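Local coordinates for protein epsin-2 (Saccharomyces cerevisiae, PDB 6ENR) that binds membranes enriched in phosphoinositides, namely PtdIns(3,5)P2 and PtdIns(4,5)P2, and is required for endocytosis and for the localization of actin, at residues P34-D37 with T38-D41. Residues are numbered along the deposited sequence; the frame is centred on the assembly and turned at random.
Sequences PSID and TLDD
The pyrrolidine ring of P34 meets L39 by one corner, ring atom CB lying 4.1 Å from L39 CD2. The D40 carboxylate leads away from residues 34-37, its two oxygens bonding to the Y82 hydroxyl and the Q44 amide; that of D41 forms a salt bridge with R45. L39 divides its branches, CD2 going to the proline and CD1 touching I36 CD1 at 3.8 Å, where the two side chains cross obliquely. Its CG, set beside the backbone N and anti to the carbonyl carbon (chi1 -67°), comes within 3.5 Å of S35 O, placing the branch point close to the same carbonyl oxygen that accepts the L39 N-H. That bond, L39 N to S35 O, is 2.9 Å long and close to straight at 166°. With an alanine here the two methyl branches would be gone, which would probably open a gap facing P34, I36, V79 and Y82. The next two backbone i to i+4 bonds run from D40 N to I36 O (2.9 Å) and from D41 N to D37 O (3.1 Å), the latter clearly more bent. The hydroxyls of S35 and T38 meet tip to tip, OG to OG1 at 2.8 Å, and either may donate. S35 OG reaches this partner because it is tucked between its own backbone N and carbonyl carbon (chi1 68°). The T38 side chain also packs on L22 and A26 of helix 19-26. The arrangement is the start of an alpha-helix, with serine as N-cap, threonine three residues on and a buried leucine after it, opening helix 36-45 of the all-helical ENTH domain between helices 19-26 and 70-86.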
ATOM      1  N   PRO A  34      -3.135   5.864   8.080  1.00 26.05           N
ATOM      2  CA  PRO A  34      -4.028   6.534   7.132  1.00 26.11           C
ATOM      3  C   PRO A  34      -5.489   6.355   7.507  1.00 25.74           C
ATOM      4  O   PRO A  34      -5.905   5.231   7.807  1.00 25.72           O
ATOM      5  CB  PRO A  34      -3.758   5.835   5.807  1.00 26.05           C
ATOM      6  CG  PRO A  34      -2.648   4.898   6.046  1.00 24.85           C
ATOM      7  CD  PRO A  34      -2.384   4.761   7.484  1.00 27.66           C
ATOM      8  N   SER A  35      -6.228   7.457   7.473  1.00 22.99           N
ATOM      9  CA  SER A  35      -7.626   7.448   7.821  1.00 26.35           C
ATOM     10  C   SER A  35      -8.444   6.776   6.716  1.00 24.13           C
ATOM     11  O   SER A  35      -8.060   6.808   5.544  1.00 17.74           O
ATOM     12  CB  SER A  35      -8.143   8.894   8.017  1.00 26.44           C
ATOM     13  OG  SER A  35      -8.156   9.568   6.776  1.00 29.96           O
ATOM     14  N   ILE A  36      -9.579   6.199   7.105  1.00 22.50           N
ATOM     15  CA  ILE A  36     -10.475   5.612   6.087  1.00 25.04           C
ATOM     16  C   ILE A  36     -10.938   6.683   5.115  1.00 20.12           C
ATOM     17  O   ILE A  36     -11.162   6.423   3.943  1.00 22.08           O
ATOM     18  CB  ILE A  36     -11.613   4.734   6.718  1.00 26.72           C
ATOM     19  CG1 ILE A  36     -10.995   3.459   7.262  1.00 30.68           C
ATOM     20  CG2 ILE A  36     -12.599   4.230   5.678  1.00 32.06           C
ATOM     21  CD1 ILE A  36     -10.557   2.417   6.228  1.00 34.22           C
ATOM     22  N   ASP A  37     -11.059   7.908   5.573  1.00 21.25           N
ATOM     23  CA  ASP A  37     -11.502   8.987   4.742  1.00 23.24           C
ATOM     24  C   ASP A  37     -10.509   9.070   3.561  1.00 20.65           C
ATOM     25  O   ASP A  37     -10.890   9.114   2.409  1.00 19.08           O
ATOM     26  CB  ASP A  37     -11.511  10.325   5.525  1.00 27.95           C
ATOM     27  CG  ASP A  37     -12.561  10.378   6.650  1.00 31.85           C
ATOM     28  OD1 ASP A  37     -13.314   9.386   6.831  1.00 38.93           O
ATOM     29  OD2 ASP A  37     -12.611  11.402   7.383  1.00 30.17           O
ATOM     30  N   THR A  38      -9.235   9.057   3.913  1.00 19.11           N
ATOM     31  CA  THR A  38      -8.101   9.198   2.978  1.00 20.37           C
ATOM     32  C   THR A  38      -8.001   7.994   2.044  1.00 17.59           C
ATOM     33  O   THR A  38      -7.769   8.180   0.859  1.00 15.70           O
ATOM     34  CB  THR A  38      -6.787   9.324   3.802  1.00 22.48           C
ATOM     35  OG1 THR A  38      -6.819  10.579   4.493  1.00 25.75           O
ATOM     36  CG2 THR A  38      -5.545   9.233   2.940  1.00 26.33           C
ATOM     37  N   LEU A  39      -8.115   6.793   2.607  1.00 17.10           N
ATOM     38  CA  LEU A  39      -8.052   5.525   1.800  1.00 17.71           C
ATOM     39  C   LEU A  39      -9.185   5.501   0.789  1.00 18.54           C
ATOM     40  O   LEU A  39      -8.965   5.286  -0.418  1.00 16.44           O
ATOM     41  CB  LEU A  39      -8.140   4.322   2.695  1.00 20.76           C
ATOM     42  CG  LEU A  39      -6.895   4.143   3.628  1.00 19.50           C
ATOM     43  CD1 LEU A  39      -7.193   3.079   4.621  1.00 21.31           C
ATOM     44  CD2 LEU A  39      -5.636   3.698   2.901  1.00 19.81           C
ATOM     45  N   ASP A  40     -10.394   5.832   1.234  1.00 17.39           N
ATOM     46  CA  ASP A  40     -11.498   5.847   0.269  1.00 19.74           C
ATOM     47  C   ASP A  40     -11.401   6.940  -0.819  1.00 17.68           C
ATOM     48  O   ASP A  40     -11.733   6.662  -1.964  1.00 16.91           O
ATOM     49  CB  ASP A  40     -12.857   5.840   0.939  1.00 21.49           C
ATOM     50  CG  ASP A  40     -13.874   5.128   0.034  1.00 25.33           C
ATOM     51  OD1 ASP A  40     -13.769   3.839  -0.214  1.00 27.99           O
ATOM     52  OD2 ASP A  40     -14.648   5.858  -0.525  1.00 24.61           O
ATOM     53  N   ASP A  41     -10.777   8.090  -0.527  1.00 16.96           N
ATOM     54  CA  ASP A  41     -10.601   9.099  -1.546  1.00 19.64           C
ATOM     55  C   ASP A  41      -9.553   8.596  -2.570  1.00 17.39           C
ATOM     56  O   ASP A  41      -9.763   8.639  -3.771  1.00 21.30           O
ATOM     57  CB  ASP A  41     -10.162  10.363  -0.827  1.00 21.04           C
ATOM     58  CG  ASP A  41     -10.273  11.616  -1.668  1.00 27.51           C
ATOM     59  OD1 ASP A  41     -10.798  11.647  -2.817  1.00 28.72           O
ATOM     60  OD2 ASP A  41      -9.831  12.628  -1.118  1.00 25.60           O
TER